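Long-range contact in thylakoid lumenal 15 kDa protein 1, chloroplastic (Arabidopsis thaliana, PDB 3N90), which is of unknown function but is a thylakoid lumen pentapeptide repeat protein that adopts a right-handed quadrilateral beta helix: residues N85-T97 / T105-Q118. The protein carries 2 engineered substitutions. Sequence-based numbering, arbitrary orientation.
Sequences NANLEGATMMGNT and TGADFTDVPLRDDQ. Engineered in segment 85-97: M93 (natural residue Val), M94 (natural residue Thr).
L88 and F109 lie side by side inside the right-handed quadrilateral beta helix, on successive coils. L88 CD2 sits 4.1 Å from F109 CE1, and CD1 lies over a face of the ring. M93, an engineered methionine, crosses F109 at about a right angle. Its CE meets the ring edge, 3.8 Å from F109 CE1, and SD stands at the same edge, a Met-aromatic contact. The M93 chain bends at its last torsion (chi3 72°), which brings CE against V112 CG1 as well. L114 CD2 packs on M93 CG, and helix 116-125 flanks L114 beyond. Backbone bonds tie the coils beside this apolar core. D108 N donates to A86 O (2.8 Å) beside the N87-D108 bridge. G90 N donates to T110 O (2.7 Å), stacking the two type II turns.

The solvent side is looser. E89 merely lies alongside T110, and M94, also engineered, barely touches.

The helix start is polar and specific instead. R115 NH1 reaches G95 O (2.8 Å) from above the carbonyl plane, while T97 N takes the opposite face. R115 NE and NH2 grip both oxygens of D117 side-on. A leucine in place of R115 would probably cost G95 O one donor and leave the D117 carboxylate without its charged mate. Q118 NE2 gives a straight bond to M93 O (2.9 Å), and Q118 OE1 takes R115 N. The chemistry thus changes from apolar packing with backbone bonds between coils to polar side-chain bonds at helix 116-125, which probably closes the coil's end.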
loop_
_atom_site.group_PDB
_atom_site.type_symbol
_atom_site.label_atom_id
_atom_site.label_comp_id
_atom_site.label_asym_id
_atom_site.label_seq_id
_atom_site.Cartn_x
_atom_site.Cartn_y
_atom_site.Cartn_z
ATOM N N ASN A 85 -1.318 3.022 9.822
ATOM C CA ASN A 85 -0.058 3.740 9.952
ATOM C C ASN A 85 0.893 3.677 8.747
ATOM O O ASN A 85 2.073 4.017 8.861
ATOM C CB ASN A 85 0.674 3.297 11.229
ATOM C CG ASN A 85 -0.002 3.808 12.494
ATOM O OD1 ASN A 85 -0.309 4.994 12.593
ATOM N ND2 ASN A 85 -0.207 2.927 13.462
ATOM N N ALA A 86 0.380 3.269 7.592
ATOM C CA ALA A 86 1.192 3.173 6.414
ATOM C C ALA A 86 1.434 4.576 5.876
ATOM O O ALA A 86 0.519 5.438 5.893
ATOM C CB ALA A 86 0.506 2.277 5.355
ATOM N N ASN A 87 2.649 4.828 5.432
ATOM C CA ASN A 87 2.965 6.115 4.825
ATOM C C ASN A 87 2.880 6.040 3.292
ATOM O O ASN A 87 3.736 5.442 2.623
ATOM C CB ASN A 87 4.312 6.694 5.326
ATOM C CG ASN A 87 4.582 8.093 4.788
ATOM O OD1 ASN A 87 3.760 8.670 4.070
ATOM N ND2 ASN A 87 5.738 8.656 5.136
ATOM N N LEU A 88 1.800 6.593 2.717
ATOM C CA LEU A 88 1.688 6.620 1.254
ATOM C C LEU A 88 2.070 7.947 0.616
ATOM O O LEU A 88 1.669 8.231 -0.499
ATOM C CB LEU A 88 0.270 6.157 0.777
ATOM C CG LEU A 88 -0.092 4.725 1.200
ATOM C CD1 LEU A 88 -0.804 4.723 2.546
ATOM C CD2 LEU A 88 -0.988 4.081 0.180
ATOM N N GLU A 89 2.845 8.772 1.330
ATOM C CA GLU A 89 3.165 10.083 0.781
ATOM C C GLU A 89 3.644 9.995 -0.670
ATOM O O GLU A 89 4.634 9.300 -0.993
ATOM C CB GLU A 89 4.163 10.783 1.707
ATOM C CG GLU A 89 4.810 12.045 1.213
ATOM C CD GLU A 89 6.206 12.186 1.874
ATOM O OE1 GLU A 89 6.344 11.904 3.105
ATOM O OE2 GLU A 89 7.158 12.547 1.155
ATOM N N GLY A 90 2.928 10.667 -1.576
ATOM C CA GLY A 90 3.319 10.732 -2.977
ATOM C C GLY A 90 3.172 9.463 -3.812
ATOM O O GLY A 90 3.700 9.358 -4.932
ATOM N N ALA A 91 2.482 8.491 -3.246
ATOM C CA ALA A 91 2.119 7.293 -4.018
ATOM C C ALA A 91 1.118 7.625 -5.129
ATOM O O ALA A 91 0.542 8.740 -5.160
ATOM C CB ALA A 91 1.554 6.194 -3.079
ATOM N N THR A 92 0.929 6.683 -6.049
ATOM C CA THR A 92 -0.110 6.821 -7.089
ATOM C C THR A 92 -1.097 5.678 -7.029
ATOM O O THR A 92 -0.722 4.588 -6.613
ATOM C CB THR A 92 0.497 6.929 -8.497
ATOM O OG1 THR A 92 1.542 5.974 -8.650
ATOM C CG2 THR A 92 1.101 8.307 -8.682
ATOM N N MET A 93 -2.353 5.944 -7.410
ATOM C CA MET A 93 -3.391 4.924 -7.416
ATOM C C MET A 93 -4.404 5.250 -8.509
ATOM O O MET A 93 -5.573 5.475 -8.232
ATOM C CB MET A 93 -4.014 4.661 -6.002
ATOM C CG MET A 93 -4.421 5.918 -5.193
ATOM S SD MET A 93 -4.745 5.541 -3.414
ATOM C CE MET A 93 -3.084 5.252 -2.807
ATOM N N MET A 94 -3.926 5.264 -9.754
ATOM C CA MET A 94 -4.777 5.527 -10.932
ATOM C C MET A 94 -5.725 4.413 -11.347
ATOM O O MET A 94 -5.503 3.208 -11.084
ATOM C CB MET A 94 -3.921 5.861 -12.143
ATOM C CG MET A 94 -3.209 7.176 -12.019
ATOM S SD MET A 94 -2.110 7.408 -13.438
ATOM C CE MET A 94 -0.537 6.904 -12.745
ATOM N N GLY A 95 -6.796 4.837 -12.007
ATOM C CA GLY A 95 -7.774 3.906 -12.572
ATOM C C GLY A 95 -8.569 3.121 -11.552
ATOM O O GLY A 95 -8.784 3.567 -10.431
ATOM N N ASN A 96 -8.995 1.950 -12.000
ATOM C CA ASN A 96 -9.857 1.011 -11.306
ATOM C C ASN A 96 -9.189 0.291 -10.135
ATOM O O ASN A 96 -9.198 -0.945 -10.082
ATOM C CB ASN A 96 -10.226 -0.066 -12.316
ATOM C CG ASN A 96 -8.980 -0.646 -13.023
ATOM O OD1 ASN A 96 -8.479 -0.042 -13.967
ATOM N ND2 ASN A 96 -8.459 -1.791 -12.533
ATOM N N THR A 97 -8.626 1.052 -9.213
ATOM C CA THR A 97 -8.029 0.495 -7.995
ATOM C C THR A 97 -9.179 0.381 -7.009
ATOM O O THR A 97 -10.005 1.302 -6.915
ATOM C CB THR A 97 -6.958 1.463 -7.432
ATOM O OG1 THR A 97 -6.097 1.903 -8.496
ATOM C CG2 THR A 97 -6.113 0.802 -6.350
ATOM N N THR A 105 -6.697 3.484 9.015
ATOM C CA THR A 105 -6.542 4.235 10.265
ATOM C C THR A 105 -5.096 4.666 10.358
ATOM O O THR A 105 -4.205 3.814 10.452
ATOM C CB THR A 105 -6.849 3.369 11.500
ATOM O OG1 THR A 105 -8.184 2.876 11.436
ATOM C CG2 THR A 105 -6.691 4.202 12.812
ATOM N N GLY A 106 -4.864 5.975 10.326
ATOM C CA GLY A 106 -3.521 6.542 10.457
ATOM C C GLY A 106 -2.678 6.426 9.199
ATOM O O GLY A 106 -1.497 6.740 9.203
ATOM N N ALA A 107 -3.282 6.018 8.081
ATOM C CA ALA A 107 -2.558 6.056 6.805
ATOM C C ALA A 107 -2.261 7.490 6.327
ATOM O O ALA A 107 -3.066 8.409 6.516
ATOM C CB ALA A 107 -3.341 5.284 5.728
ATOM N N ASP A 108 -1.137 7.698 5.679
ATOM C CA ASP A 108 -0.831 9.029 5.181
ATOM C C ASP A 108 -0.903 9.130 3.651
ATOM O O ASP A 108 -0.052 8.614 2.932
ATOM C CB ASP A 108 0.528 9.502 5.760
ATOM C CG ASP A 108 0.793 10.971 5.536
ATOM O OD1 ASP A 108 0.388 11.512 4.488
ATOM O OD2 ASP A 108 1.467 11.577 6.409
ATOM N N PHE A 109 -1.931 9.837 3.149
ATOM C CA PHE A 109 -2.171 9.971 1.727
ATOM C C PHE A 109 -1.723 11.331 1.113
ATOM O O PHE A 109 -2.251 11.734 0.092
ATOM C CB PHE A 109 -3.672 9.723 1.420
ATOM C CG PHE A 109 -4.126 8.290 1.603
ATOM C CD1 PHE A 109 -4.077 7.413 0.522
ATOM C CD2 PHE A 109 -4.656 7.845 2.813
ATOM C CE1 PHE A 109 -4.527 6.073 0.648
ATOM C CE2 PHE A 109 -5.106 6.523 2.972
ATOM C CZ PHE A 109 -5.041 5.623 1.877
ATOM N N THR A 110 -0.749 12.014 1.723
ATOM C CA THR A 110 -0.182 13.251 1.115
ATOM C C THR A 110 0.225 13.180 -0.323
ATOM O O THR A 110 0.991 12.288 -0.742
ATOM C CB THR A 110 1.072 13.732 1.870
ATOM O OG1 THR A 110 0.697 14.132 3.170
ATOM C CG2 THR A 110 1.752 14.905 1.126
ATOM N N ASP A 111 -0.232 14.168 -1.094
ATOM C CA ASP A 111 0.079 14.281 -2.514
ATOM C C ASP A 111 -0.262 13.016 -3.283
ATOM O O ASP A 111 0.270 12.787 -4.366
ATOM C CB ASP A 111 1.556 14.597 -2.757
ATOM C CG ASP A 111 1.899 16.028 -2.548
ATOM O OD1 ASP A 111 0.986 16.882 -2.425
ATOM O OD2 ASP A 111 3.118 16.288 -2.517
ATOM N N VAL A 112 -1.162 12.197 -2.742
ATOM C CA VAL A 112 -1.663 11.102 -3.538
ATOM C C VAL A 112 -2.795 11.719 -4.334
ATOM O O VAL A 112 -3.796 12.172 -3.727
ATOM C CB VAL A 112 -2.175 9.926 -2.660
ATOM C CG1 VAL A 112 -2.907 8.869 -3.527
ATOM C CG2 VAL A 112 -1.003 9.318 -1.888
ATOM N N PRO A 113 -2.632 11.775 -5.668
ATOM C CA PRO A 113 -3.709 12.304 -6.502
ATOM C C PRO A 113 -4.905 11.343 -6.399
ATOM O O PRO A 113 -4.731 10.131 -6.428
ATOM C CB PRO A 113 -3.107 12.281 -7.917
ATOM C CG PRO A 113 -1.615 12.151 -7.703
ATOM C CD PRO A 113 -1.488 11.328 -6.479
ATOM N N LEU A 114 -6.100 11.882 -6.220
ATOM C CA LEU A 114 -7.274 11.025 -6.157
ATOM C C LEU A 114 -8.374 11.630 -7.016
ATOM O O LEU A 114 -8.505 12.850 -7.083
ATOM C CB LEU A 114 -7.785 10.876 -4.718
ATOM C CG LEU A 114 -6.947 10.091 -3.699
ATOM C CD1 LEU A 114 -7.573 10.212 -2.281
ATOM C CD2 LEU A 114 -6.804 8.650 -4.119
ATOM N N ARG A 115 -9.138 10.773 -7.663
ATOM C CA ARG A 115 -10.410 11.193 -8.235
ATOM C C ARG A 115 -11.406 11.457 -7.112
ATOM O O ARG A 115 -11.325 10.860 -6.018
ATOM C CB ARG A 115 -10.959 10.112 -9.158
ATOM C CG ARG A 115 -10.026 9.704 -10.308
ATOM C CD ARG A 115 -10.732 8.739 -11.232
ATOM N NE ARG A 115 -11.396 7.661 -10.487
ATOM C CZ ARG A 115 -10.822 6.503 -10.193
ATOM N NH1 ARG A 115 -9.572 6.277 -10.582
ATOM N NH2 ARG A 115 -11.497 5.566 -9.517
ATOM N N ASP A 116 -12.345 12.362 -7.382
ATOM C CA ASP A 116 -13.487 12.569 -6.494
ATOM C C ASP A 116 -14.051 11.277 -5.897
ATOM O O ASP A 116 -14.181 11.183 -4.676
ATOM C CB ASP A 116 -14.585 13.354 -7.224
ATOM C CG ASP A 116 -14.175 14.794 -7.528
ATOM O OD1 ASP A 116 -13.148 15.275 -6.985
ATOM O OD2 ASP A 116 -14.893 15.461 -8.320
ATOM N N ASP A 117 -14.362 10.280 -6.727
ATOM C CA ASP A 117 -14.961 9.040 -6.236
ATOM C C ASP A 117 -14.079 8.243 -5.262
ATOM O O ASP A 117 -14.584 7.644 -4.324
ATOM C CB ASP A 117 -15.462 8.135 -7.376
ATOM C CG ASP A 117 -14.337 7.553 -8.239
ATOM O OD1 ASP A 117 -14.074 6.323 -8.110
ATOM O OD2 ASP A 117 -13.756 8.304 -9.062
ATOM N N GLN A 118 -12.762 8.229 -5.520
ATOM C CA GLN A 118 -11.795 7.593 -4.626
ATOM C C GLN A 118 -11.719 8.351 -3.298
ATOM O O GLN A 118 -11.707 7.734 -2.219
ATOM C CB GLN A 118 -10.397 7.560 -5.253
ATOM C CG GLN A 118 -10.310 6.804 -6.545
ATOM C CD GLN A 118 -8.939 6.890 -7.167
ATOM O OE1 GLN A 118 -8.386 7.986 -7.369
ATOM N NE2 GLN A 118 -8.366 5.729 -7.463
HETATM O O HOH W 1 -3.233 8.355 -7.955
#